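Local coordinates for protein globin III, extracellular (Lumbricus terrestris, PDB 1X9F) that probably binds and carries oxygen at its haem, as one globin subunit of the giant extracellular haemoglobin (erythrocruorin) of the earthworm, at residues K17-L22 and N76-A81; T41-D46 and G117-T122; H100-R105 and T145-R150. All blocks are in the same frame, centred on the assembly; numbering follows the deposited sequence.

Interaction 1 (K17-L22 and N76-A81); sequences KQWDIL and NGLDLA. With HEM (protoporphyrin IX containing Fe), chain R.
The carboxylate of D79 is gripped from two subunits. Its OD2 takes the indole N-H of W19, with NE1 and OD2 2.9 Å apart, while its OD1 forms a salt bridge with R26 of the neighbouring Globin II chain. The N-H...O angle of 169° makes the indole bond nearly straight. OD2 lies almost in the ring plane and accepts the N-H on its anti lone pair, facing away from OD1. The W19 side chain runs out towards helix 65-83 with CG anti to the backbone N (chi1 177°), which carries the pyrrole edge to the acid and the benzo end to L78. There CH2 meets L78 CD2 obliquely at 3.9 Å. Together these touches join the first helix of the globin fold, 9-20, to the distal helix 65-83, inside the protein and beside the subunit boundary. W23 packs edge-to-face with the indole, and L75, I82 and L124 also touch it. Replacing W19 by a phenylalanine would probably leave D79 OD2 without its indole donor and open a gap beside L78 CD2. On another side of helix 65-83 lies the haem: its methyl carbon CMB is 3.4 Å from the backbone N of L78 and 3.5 Å from the C of G77, where the lack of a side chain lets the porphyrin edge lie against the main chain.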
loop_
_atom_site.group_PDB
_atom_site.type_symbol
_atom_site.label_atom_id
_atom_site.label_comp_id
_atom_site.label_asym_id
_atom_site.label_seq_id
_atom_site.Cartn_x
_atom_site.Cartn_y
_atom_site.Cartn_z
ATOM N N LYS C 17 -23.816 6.853 -8.102
ATOM C CA LYS C 17 -22.386 7.017 -7.918
ATOM C C LYS C 17 -21.663 6.727 -9.227
ATOM O O LYS C 17 -20.767 7.478 -9.632
ATOM C CB LYS C 17 -21.902 6.072 -6.817
ATOM C CG LYS C 17 -20.429 6.213 -6.474
ATOM C CD LYS C 17 -19.953 5.079 -5.580
ATOM C CE LYS C 17 -20.394 5.267 -4.132
ATOM N NZ LYS C 17 -19.960 4.122 -3.280
ATOM N N GLN C 18 -22.065 5.650 -9.896
ATOM C CA GLN C 18 -21.410 5.252 -11.137
ATOM C C GLN C 18 -21.679 6.212 -12.289
ATOM O O GLN C 18 -20.774 6.535 -13.056
ATOM C CB GLN C 18 -21.775 3.817 -11.508
ATOM C CG GLN C 18 -21.053 2.806 -10.638
ATOM C CD GLN C 18 -21.488 1.370 -10.866
ATOM O OE1 GLN C 18 -20.900 0.453 -10.299
ATOM N NE2 GLN C 18 -22.513 1.167 -11.680
ATOM N N TRP C 19 -22.920 6.667 -12.397
ATOM C CA TRP C 19 -23.318 7.631 -13.416
ATOM C C TRP C 19 -22.576 8.952 -13.254
ATOM O O TRP C 19 -22.136 9.557 -14.232
ATOM C CB TRP C 19 -24.812 7.857 -13.279
ATOM C CG TRP C 19 -25.440 8.863 -14.178
ATOM C CD1 TRP C 19 -25.947 10.070 -13.808
ATOM C CD2 TRP C 19 -25.706 8.729 -15.582
ATOM N NE1 TRP C 19 -26.507 10.703 -14.894
ATOM C CE2 TRP C 19 -26.375 9.901 -15.996
ATOM C CE3 TRP C 19 -25.445 7.734 -16.537
ATOM C CZ2 TRP C 19 -26.770 10.114 -17.319
ATOM C CZ3 TRP C 19 -25.844 7.943 -17.849
ATOM C CH2 TRP C 19 -26.498 9.125 -18.228
ATOM N N ASP C 20 -22.439 9.380 -12.002
ATOM C CA ASP C 20 -21.811 10.644 -11.655
ATOM C C ASP C 20 -20.391 10.788 -12.180
ATOM O O ASP C 20 -19.954 11.892 -12.516
ATOM C CB ASP C 20 -21.783 10.792 -10.145
ATOM C CG ASP C 20 -22.380 12.082 -9.704
ATOM O OD1 ASP C 20 -21.608 13.014 -9.382
ATOM O OD2 ASP C 20 -23.617 12.281 -9.680
ATOM N N ILE C 21 -19.671 9.670 -12.216
ATOM C CA ILE C 21 -18.356 9.617 -12.831
ATOM C C ILE C 21 -18.325 10.265 -14.229
ATOM O O ILE C 21 -17.377 10.981 -14.547
ATOM C CB ILE C 21 -17.809 8.158 -12.803
ATOM C CG1 ILE C 21 -17.134 7.877 -11.452
ATOM C CG2 ILE C 21 -16.817 7.906 -13.950
ATOM C CD1 ILE C 21 -17.191 6.394 -10.999
ATOM N N LEU C 22 -19.358 10.058 -15.045
ATOM C CA LEU C 22 -19.370 10.666 -16.383
ATOM C C LEU C 22 -19.222 12.180 -16.408
ATOM O O LEU C 22 -18.743 12.733 -17.402
ATOM C CB LEU C 22 -20.642 10.299 -17.154
ATOM C CG LEU C 22 -20.511 8.966 -17.897
ATOM C CD1 LEU C 22 -21.783 8.677 -18.654
ATOM C CD2 LEU C 22 -19.312 8.957 -18.840
ATOM N N ASN C 76 -30.571 14.460 -20.521
ATOM C CA ASN C 76 -30.966 15.135 -19.294
ATOM C C ASN C 76 -32.216 14.529 -18.683
ATOM O O ASN C 76 -32.409 14.588 -17.467
ATOM C CB ASN C 76 -31.098 16.642 -19.495
ATOM C CG ASN C 76 -29.788 17.371 -19.249
ATOM O OD1 ASN C 76 -28.709 16.774 -19.298
ATOM N ND2 ASN C 76 -29.876 18.666 -18.975
ATOM N N GLY C 77 -33.048 13.924 -19.529
ATOM C CA GLY C 77 -34.224 13.200 -19.061
ATOM C C GLY C 77 -33.792 11.996 -18.251
ATOM O O GLY C 77 -34.351 11.724 -17.186
ATOM N N LEU C 78 -32.792 11.279 -18.764
ATOM C CA LEU C 78 -32.239 10.108 -18.083
ATOM C C LEU C 78 -31.460 10.540 -16.839
ATOM O O LEU C 78 -31.520 9.871 -15.801
ATOM C CB LEU C 78 -31.364 9.282 -19.037
ATOM C CG LEU C 78 -30.642 8.045 -18.477
ATOM C CD1 LEU C 78 -31.630 7.014 -17.931
ATOM C CD2 LEU C 78 -29.743 7.418 -19.539
ATOM N N ASP C 79 -30.759 11.669 -16.942
ATOM C CA ASP C 79 -30.072 12.287 -15.799
ATOM C C ASP C 79 -31.034 12.663 -14.672
ATOM O O ASP C 79 -30.735 12.459 -13.495
ATOM C CB ASP C 79 -29.303 13.537 -16.235
ATOM C CG ASP C 79 -28.395 14.065 -15.144
ATOM O OD1 ASP C 79 -28.539 15.247 -14.755
ATOM O OD2 ASP C 79 -27.512 13.355 -14.611
ATOM N N LEU C 80 -32.178 13.223 -15.058
ATOM C CA LEU C 80 -33.243 13.584 -14.139
ATOM C C LEU C 80 -33.753 12.375 -13.359
ATOM O O LEU C 80 -33.810 12.409 -12.128
ATOM C CB LEU C 80 -34.387 14.241 -14.914
ATOM C CG LEU C 80 -35.669 14.507 -14.131
ATOM C CD1 LEU C 80 -35.454 15.646 -13.171
ATOM C CD2 LEU C 80 -36.807 14.821 -15.070
ATOM N N ALA C 81 -34.115 11.312 -14.074
ATOM C CA ALA C 81 -34.582 10.087 -13.438
ATOM C C ALA C 81 -33.557 9.561 -12.425
ATOM O O ALA C 81 -33.885 9.350 -11.254
ATOM C CB ALA C 81 -34.902 9.029 -14.490
HETATM C CHA HEM R . -38.635 13.306 -26.881
HETATM C CHB HEM R . -36.651 11.535 -22.762
HETATM C CHC HEM R . -36.408 7.070 -24.715
HETATM C CHD HEM R . -38.723 8.776 -28.697
HETATM C C1A HEM R . -38.031 13.233 -25.536
HETATM C C2A HEM R . -37.857 14.377 -24.760
HETATM C C3A HEM R . -37.261 13.896 -23.510
HETATM C C4A HEM R . -37.176 12.449 -23.774
HETATM C CMA HEM R . -36.845 14.664 -22.281
HETATM C CAA HEM R . -38.195 15.800 -25.117
HETATM C CBA HEM R . -39.516 16.189 -24.482
HETATM C CGA HEM R . -39.775 17.629 -24.836
HETATM O O1A HEM R . -39.218 18.520 -24.160
HETATM O O2A HEM R . -40.536 17.874 -25.796
HETATM C C1B HEM R . -36.401 10.108 -22.943
HETATM C C2B HEM R . -35.761 9.371 -21.954
HETATM C C3B HEM R . -35.697 8.157 -22.555
HETATM C C4B HEM R . -36.296 8.207 -23.795
HETATM C CMB HEM R . -35.255 9.790 -20.592
HETATM C CAB HEM R . -35.194 7.074 -21.956
HETATM C CBB HEM R . -34.553 6.222 -21.105
HETATM C C1C HEM R . -37.041 7.157 -26.042
HETATM C C2C HEM R . -37.124 6.058 -26.880
HETATM C C3C HEM R . -37.787 6.563 -27.968
HETATM C C4C HEM R . -38.019 7.901 -27.745
HETATM C CMC HEM R . -36.649 4.647 -26.643
HETATM C CAC HEM R . -38.107 5.808 -29.205
HETATM C CBC HEM R . -39.357 5.389 -29.668
HETATM C C1D HEM R . -38.924 10.227 -28.563
HETATM C C2D HEM R . -39.482 10.980 -29.594
HETATM C C3D HEM R . -39.485 12.275 -29.123
HETATM C C4D HEM R . -38.875 12.158 -27.777
HETATM C CMD HEM R . -39.987 10.473 -30.925
HETATM C CAD HEM R . -39.977 13.516 -29.816
HETATM C CBD HEM R . -38.831 14.046 -30.666
HETATM C CGD HEM R . -39.296 15.351 -31.247
HETATM O O1D HEM R . -39.882 15.346 -32.351
HETATM O O2D HEM R . -39.078 16.381 -30.583
HETATM N NA HEM R . -37.659 12.049 -24.971
HETATM N NB HEM R . -36.745 9.455 -24.089
HETATM N NC HEM R . -37.590 8.305 -26.536
HETATM N ND HEM R . -38.533 10.892 -27.445
HETATM FE FE HEM R . -37.669 10.175 -25.751
#

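Interaction 2 (T41-D46 and G117-T122); sequences TKLAKD and GEILAT
I119 presses its CD1 methyl against the backbone of helix 28-46, where it rests 3.5 Å from the CA of L43. The same methyl lies 4.0 Å from L43 CB and 3.8 Å from the carbonyl C of K42. One branch thus covers the main chain between two successive residues. With CG1 anti to the carbonyl carbon (chi1 -65°) and CD1 extended beyond it, the isoleucine reaches straight across, and its other methyl, CG2, lies 4.0 Å from K42 CB. This apolar patch, buried around I119 and L43, is the tight part of the contact.

Towards solvent the contact becomes looser and polar. K42 lays its CG 3.8 Å from I119 CD1, crossing the isoleucine at a slant, then bends at chi2 and again at chi4 and arches back to its own helix. One turn on, its NZ meets the carboxylate of D46 in a salt bridge, 3.2 Å from OD2 on the syn side, with a weak bond to OD1. The bridge probably helps keep the lysine stem alongside I119, and D46 OD1 grazes the tip of that residue, 3.9 Å from CD1. On the other helix E118 turns its OE2 to K115 in a salt bridge, while T122 OG1 and T122 N reach E118 O from opposite faces of its carbonyl plane.

The short helical segments are 10.2 Å apart at their axes, with 133° between their N-to-C directions. L39, one turn back on helix 28-46, also touches I119, while L43 packs on V50 of helix 50-53 and reaches the haem, tying this crossing of helices 28-46 and 110-127 to the haem pocket.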
loop_
_atom_site.group_PDB
_atom_site.type_symbol
_atom_site.label_atom_id
_atom_site.label_comp_id
_atom_site.label_asym_id
_atom_site.label_seq_id
_atom_site.Cartn_x
_atom_site.Cartn_y
_atom_site.Cartn_z
ATOM N N THR C 41 -28.918 6.733 -32.563
ATOM C CA THR C 41 -28.434 6.250 -33.854
ATOM C C THR C 41 -28.485 4.722 -33.941
ATOM O O THR C 41 -28.975 4.168 -34.931
ATOM C CB THR C 41 -27.010 6.789 -34.118
ATOM O OG1 THR C 41 -27.105 8.036 -34.819
ATOM C CG2 THR C 41 -26.232 5.898 -35.092
ATOM N N LYS C 42 -27.988 4.057 -32.898
ATOM C CA LYS C 42 -28.009 2.601 -32.805
ATOM C C LYS C 42 -29.451 2.100 -32.746
ATOM O O LYS C 42 -29.786 1.079 -33.356
ATOM C CB LYS C 42 -27.210 2.136 -31.578
ATOM C CG LYS C 42 -27.090 0.616 -31.390
ATOM C CD LYS C 42 -26.026 -0.023 -32.286
ATOM C CE LYS C 42 -25.824 -1.505 -31.948
ATOM N NZ LYS C 42 -27.077 -2.321 -32.114
ATOM N N LEU C 43 -30.300 2.830 -32.025
ATOM C CA LEU C 43 -31.714 2.488 -31.948
ATOM C C LEU C 43 -32.356 2.495 -33.331
ATOM O O LEU C 43 -33.046 1.541 -33.692
ATOM C CB LEU C 43 -32.468 3.421 -30.994
ATOM C CG LEU C 43 -33.976 3.162 -30.848
ATOM C CD1 LEU C 43 -34.261 1.840 -30.112
ATOM C CD2 LEU C 43 -34.634 4.314 -30.105
ATOM N N ALA C 44 -32.121 3.559 -34.100
ATOM C CA ALA C 44 -32.692 3.682 -35.446
ATOM C C ALA C 44 -32.136 2.628 -36.406
ATOM O O ALA C 44 -32.862 2.117 -37.263
ATOM C CB ALA C 44 -32.473 5.087 -35.998
ATOM N N LYS C 45 -30.852 2.308 -36.247
ATOM C CA LYS C 45 -30.203 1.246 -37.010
ATOM C C LYS C 45 -30.932 -0.084 -36.845
ATOM O O LYS C 45 -31.157 -0.794 -37.825
ATOM C CB LYS C 45 -28.746 1.082 -36.562
ATOM C CG LYS C 45 -27.905 0.163 -37.456
ATOM C CD LYS C 45 -26.997 0.941 -38.417
ATOM C CE LYS C 45 -27.774 1.910 -39.326
ATOM N NZ LYS C 45 -26.850 2.734 -40.175
ATOM N N ASP C 46 -31.301 -0.412 -35.607
ATOM C CA ASP C 46 -31.954 -1.688 -35.296
ATOM C C ASP C 46 -33.436 -1.717 -35.634
ATOM O O ASP C 46 -33.978 -2.769 -35.990
ATOM C CB ASP C 46 -31.783 -2.041 -33.818
ATOM C CG ASP C 46 -30.338 -2.272 -33.434
ATOM O OD1 ASP C 46 -30.063 -2.398 -32.224
ATOM O OD2 ASP C 46 -29.404 -2.342 -34.263
ATOM N N GLY C 117 -33.215 -0.036 -23.839
ATOM C CA GLY C 117 -32.653 -0.669 -22.648
ATOM C C GLY C 117 -31.465 -1.572 -22.926
ATOM O O GLY C 117 -30.477 -1.542 -22.189
ATOM N N GLU C 118 -31.560 -2.377 -23.983
ATOM C CA GLU C 118 -30.459 -3.251 -24.380
ATOM C C GLU C 118 -29.278 -2.431 -24.865
ATOM O O GLU C 118 -28.142 -2.685 -24.462
ATOM C CB GLU C 118 -30.881 -4.217 -25.484
ATOM C CG GLU C 118 -32.042 -5.127 -25.127
ATOM C CD GLU C 118 -32.712 -5.718 -26.355
ATOM O OE1 GLU C 118 -33.722 -6.433 -26.186
ATOM O OE2 GLU C 118 -32.235 -5.475 -27.487
ATOM N N ILE C 119 -29.543 -1.457 -25.734
ATOM C CA ILE C 119 -28.487 -0.581 -26.242
ATOM C C ILE C 119 -27.805 0.170 -25.092
ATOM O O ILE C 119 -26.580 0.307 -25.071
ATOM C CB ILE C 119 -29.034 0.392 -27.320
ATOM C CG1 ILE C 119 -29.490 -0.387 -28.557
ATOM C CG2 ILE C 119 -27.974 1.428 -27.713
ATOM C CD1 ILE C 119 -30.345 0.412 -29.517
ATOM N N LEU C 120 -28.608 0.626 -24.135
ATOM C CA LEU C 120 -28.128 1.362 -22.973
ATOM C C LEU C 120 -27.277 0.470 -22.071
ATOM O O LEU C 120 -26.247 0.900 -21.550
ATOM C CB LEU C 120 -29.326 1.927 -22.208
ATOM C CG LEU C 120 -29.205 3.102 -21.238
ATOM C CD1 LEU C 120 -28.339 4.227 -21.788
ATOM C CD2 LEU C 120 -30.599 3.613 -20.919
ATOM N N ALA C 121 -27.707 -0.780 -21.910
ATOM C CA ALA C 121 -26.965 -1.765 -21.119
ATOM C C ALA C 121 -25.602 -2.104 -21.722
ATOM O O ALA C 121 -24.643 -2.362 -20.998
ATOM C CB ALA C 121 -27.792 -3.031 -20.944
ATOM N N THR C 122 -25.535 -2.117 -23.050
ATOM C CA THR C 122 -24.301 -2.410 -23.763
ATOM C C THR C 122 -23.358 -1.206 -23.751
ATOM O O THR C 122 -22.158 -1.352 -23.512
ATOM C CB THR C 122 -24.636 -2.850 -25.201
ATOM O OG1 THR C 122 -25.396 -4.068 -25.149
ATOM C CG2 THR C 122 -23.372 -3.250 -25.980
#

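Interaction 3 (H100-R105 and T145-R150); sequences HQHEVR and TKISSR. With HEM (protoporphyrin IX containing Fe), chain R.
The proximal side of the globin haem pocket is built here, where H102 of helix 88-103 meets I147 of helix 133-148. H102 NE2 binds the haem iron at 2.0 Å. I147 CG2 approaches the imidazole obliquely, 3.6 Å from H102 ND1, and its CD1 reaches towards the porphyrin, 4.1 Å from the haem methyl CMB. ND1 itself gives a hydrogen bond to L98 O, one turn back; with F113 packed edge-to-face on the ring, this helps fix the rotation of the imidazole. Farther out, R150 crosses the end of helix 88-103. Its extended chain puts CD over one face of the H100 ring, 3.9 Å from the centroid, in a CH-pi contact, although the placing of the guanidinium against this ring is doubtful. NH1 makes a weak salt bridge to E103 OE2 at 3.4 Å, the carboxylate and guanidinium planes standing 84° apart. At the haem rim the R105 guanidinium has propionate carbon CAD over one face and NH2 3.3 Å from O1D. An iron-bound imidazole tied to a carbonyl of its own helix is typical of the globin proximal histidine.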
loop_
_atom_site.group_PDB
_atom_site.type_symbol
_atom_site.label_atom_id
_atom_site.label_comp_id
_atom_site.label_asym_id
_atom_site.label_seq_id
_atom_site.Cartn_x
_atom_site.Cartn_y
_atom_site.Cartn_z
ATOM N N HIS C 100 -46.274 10.880 -20.549
ATOM C CA HIS C 100 -47.185 11.685 -21.370
ATOM C C HIS C 100 -46.514 12.194 -22.633
ATOM O O HIS C 100 -47.078 12.087 -23.725
ATOM C CB HIS C 100 -47.770 12.853 -20.570
ATOM C CG HIS C 100 -48.671 12.418 -19.460
ATOM N ND1 HIS C 100 -49.892 11.822 -19.688
ATOM C CD2 HIS C 100 -48.518 12.464 -18.116
ATOM C CE1 HIS C 100 -50.460 11.534 -18.530
ATOM N NE2 HIS C 100 -49.643 11.904 -17.561
ATOM N N GLN C 101 -45.307 12.738 -22.484
ATOM C CA GLN C 101 -44.585 13.298 -23.621
ATOM C C GLN C 101 -44.362 12.286 -24.756
ATOM O O GLN C 101 -44.389 12.674 -25.926
ATOM C CB GLN C 101 -43.252 13.925 -23.185
ATOM C CG GLN C 101 -43.408 15.182 -22.312
ATOM C CD GLN C 101 -42.071 15.818 -21.954
ATOM O OE1 GLN C 101 -41.132 15.126 -21.556
ATOM N NE2 GLN C 101 -41.987 17.139 -22.088
ATOM N N HIS C 102 -44.146 11.008 -24.427
ATOM C CA HIS C 102 -43.965 9.996 -25.484
ATOM C C HIS C 102 -45.300 9.481 -25.999
ATOM O O HIS C 102 -45.422 9.108 -27.166
ATOM C CB HIS C 102 -43.055 8.840 -25.027
ATOM C CG HIS C 102 -41.623 9.244 -24.858
ATOM N ND1 HIS C 102 -41.191 9.989 -23.782
ATOM C CD2 HIS C 102 -40.534 9.042 -25.637
ATOM C CE1 HIS C 102 -39.895 10.220 -23.900
ATOM N NE2 HIS C 102 -39.472 9.652 -25.016
ATOM N N GLU C 103 -46.296 9.476 -25.119
ATOM C CA GLU C 103 -47.651 9.066 -25.448
ATOM C C GLU C 103 -48.190 9.871 -26.638
ATOM O O GLU C 103 -48.773 9.299 -27.566
ATOM C CB GLU C 103 -48.515 9.227 -24.190
ATOM C CG GLU C 103 -50.025 9.166 -24.354
ATOM C CD GLU C 103 -50.746 9.806 -23.173
ATOM O OE1 GLU C 103 -50.687 11.050 -23.042
ATOM O OE2 GLU C 103 -51.377 9.070 -22.381
ATOM N N VAL C 104 -47.960 11.182 -26.635
ATOM C CA VAL C 104 -48.459 12.033 -27.714
ATOM C C VAL C 104 -47.659 11.922 -29.015
ATOM O O VAL C 104 -47.931 12.650 -29.971
ATOM C CB VAL C 104 -48.591 13.529 -27.298
ATOM C CG1 VAL C 104 -49.495 13.675 -26.078
ATOM C CG2 VAL C 104 -47.220 14.167 -27.046
ATOM N N ARG C 105 -46.685 11.020 -29.067
ATOM C CA ARG C 105 -45.954 10.796 -30.316
ATOM C C ARG C 105 -46.423 9.493 -30.921
ATOM O O ARG C 105 -46.178 8.424 -30.348
ATOM C CB ARG C 105 -44.445 10.686 -30.067
ATOM C CG ARG C 105 -43.877 11.635 -29.023
ATOM C CD ARG C 105 -44.050 13.097 -29.369
ATOM N NE ARG C 105 -43.522 13.382 -30.698
ATOM C CZ ARG C 105 -43.614 14.557 -31.299
ATOM N NH1 ARG C 105 -44.218 15.575 -30.694
ATOM N NH2 ARG C 105 -43.103 14.724 -32.511
ATOM N N THR C 145 -39.815 1.244 -18.157
ATOM C CA THR C 145 -41.187 0.760 -18.057
ATOM C C THR C 145 -42.161 1.896 -17.748
ATOM O O THR C 145 -43.249 1.946 -18.320
ATOM C CB THR C 145 -41.297 -0.348 -16.995
ATOM O OG1 THR C 145 -40.509 -1.476 -17.396
ATOM C CG2 THR C 145 -42.717 -0.924 -16.944
ATOM N N LYS C 146 -41.771 2.806 -16.857
ATOM C CA LYS C 146 -42.647 3.909 -16.467
ATOM C C LYS C 146 -42.864 4.907 -17.613
ATOM O O LYS C 146 -43.992 5.337 -17.852
ATOM C CB LYS C 146 -42.098 4.612 -15.224
ATOM C CG LYS C 146 -43.068 4.692 -14.040
ATOM C CD LYS C 146 -43.138 3.374 -13.233
ATOM C CE LYS C 146 -41.915 3.171 -12.312
ATOM N NZ LYS C 146 -41.935 3.995 -11.069
ATOM N N ILE C 147 -41.790 5.265 -18.318
ATOM C CA ILE C 147 -41.895 6.168 -19.467
ATOM C C ILE C 147 -42.734 5.551 -20.591
ATOM O O ILE C 147 -43.469 6.261 -21.278
ATOM C CB ILE C 147 -40.494 6.569 -19.985
ATOM C CG1 ILE C 147 -39.695 7.245 -18.865
ATOM C CG2 ILE C 147 -40.602 7.519 -21.176
ATOM C CD1 ILE C 147 -38.204 7.374 -19.141
ATOM N N SER C 148 -42.643 4.233 -20.761
ATOM C CA SER C 148 -43.302 3.560 -21.888
ATOM C C SER C 148 -44.676 2.938 -21.583
ATOM O O SER C 148 -45.293 2.338 -22.465
ATOM C CB SER C 148 -42.369 2.509 -22.497
ATOM O OG SER C 148 -42.114 1.458 -21.575
ATOM N N SER C 149 -45.148 3.095 -20.343
ATOM C CA SER C 149 -46.435 2.529 -19.886
ATOM C C SER C 149 -47.674 3.064 -20.621
ATOM O O SER C 149 -48.672 2.350 -20.774
ATOM C CB SER C 149 -46.605 2.745 -18.376
ATOM O OG SER C 149 -46.637 4.126 -18.053
ATOM N N ARG C 150 -47.599 4.319 -21.060
ATOM C CA ARG C 150 -48.702 5.002 -21.742
ATOM C C ARG C 150 -48.693 4.803 -23.246
ATOM O O ARG C 150 -49.372 5.529 -23.982
ATOM C CB ARG C 150 -48.650 6.497 -21.455
ATOM C CG ARG C 150 -49.289 6.857 -20.163
ATOM C CD ARG C 150 -49.147 8.308 -19.809
ATOM N NE ARG C 150 -49.635 8.527 -18.454
ATOM C CZ ARG C 150 -50.920 8.663 -18.128
ATOM N NH1 ARG C 150 -51.873 8.620 -19.058
ATOM N NH2 ARG C 150 -51.252 8.856 -16.858
HETATM C CHA HEM R . -38.635 13.306 -26.881
HETATM C CHB HEM R . -36.651 11.535 -22.762
HETATM C CHC HEM R . -36.408 7.070 -24.715
HETATM C CHD HEM R . -38.723 8.776 -28.697
HETATM C C1A HEM R . -38.031 13.233 -25.536
HETATM C C2A HEM R . -37.857 14.377 -24.760
HETATM C C3A HEM R . -37.261 13.896 -23.510
HETATM C C4A HEM R . -37.176 12.449 -23.774
HETATM C CMA HEM R . -36.845 14.664 -22.281
HETATM C CAA HEM R . -38.195 15.800 -25.117
HETATM C CBA HEM R . -39.516 16.189 -24.482
HETATM C CGA HEM R . -39.775 17.629 -24.836
HETATM O O1A HEM R . -39.218 18.520 -24.160
HETATM O O2A HEM R . -40.536 17.874 -25.796
HETATM C C1B HEM R . -36.401 10.108 -22.943
HETATM C C2B HEM R . -35.761 9.371 -21.954
HETATM C C3B HEM R . -35.697 8.157 -22.555
HETATM C C4B HEM R . -36.296 8.207 -23.795
HETATM C CMB HEM R . -35.255 9.790 -20.592
HETATM C CAB HEM R . -35.194 7.074 -21.956
HETATM C CBB HEM R . -34.553 6.222 -21.105
HETATM C C1C HEM R . -37.041 7.157 -26.042
HETATM C C2C HEM R . -37.124 6.058 -26.880
HETATM C C3C HEM R . -37.787 6.563 -27.968
HETATM C C4C HEM R . -38.019 7.901 -27.745
HETATM C CMC HEM R . -36.649 4.647 -26.643
HETATM C CAC HEM R . -38.107 5.808 -29.205
HETATM C CBC HEM R . -39.357 5.389 -29.668
HETATM C C1D HEM R . -38.924 10.227 -28.563
HETATM C C2D HEM R . -39.482 10.980 -29.594
HETATM C C3D HEM R . -39.485 12.275 -29.123
HETATM C C4D HEM R . -38.875 12.158 -27.777
HETATM C CMD HEM R . -39.987 10.473 -30.925
HETATM C CAD HEM R . -39.977 13.516 -29.816
HETATM C CBD HEM R . -38.831 14.046 -30.666
HETATM C CGD HEM R . -39.296 15.351 -31.247
HETATM O O1D HEM R . -39.882 15.346 -32.351
HETATM O O2D HEM R . -39.078 16.381 -30.583
HETATM N NA HEM R . -37.659 12.049 -24.971
HETATM N NB HEM R . -36.745 9.455 -24.089
HETATM N NC HEM R . -37.590 8.305 -26.536
HETATM N ND HEM R . -38.533 10.892 -27.445
HETATM FE FE HEM R . -37.669 10.175 -25.751
#

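Overall arrangement
Along the chain, interaction 1 closes before interaction 3 opens, while interaction 2 alternates with both. Their centres lie 18 to 20 Å apart, with interaction 1 across the chain's centre from the other two. Interactions 1 and 2 touch directly, through L78 CD2 and L120 CD2 at 4.1 Å; interactions 2 and 3 do not touch, their nearest atoms being about 9 Å apart. Six different helices take part, 9-20, 28-46, 65-83, 88-103, 110-127 and 133-148, so the three contacts engage most of the all-helical globin fold. Each includes residues of the haem pocket: helix 65-83 on the distal side, L43, and the iron-binding H102.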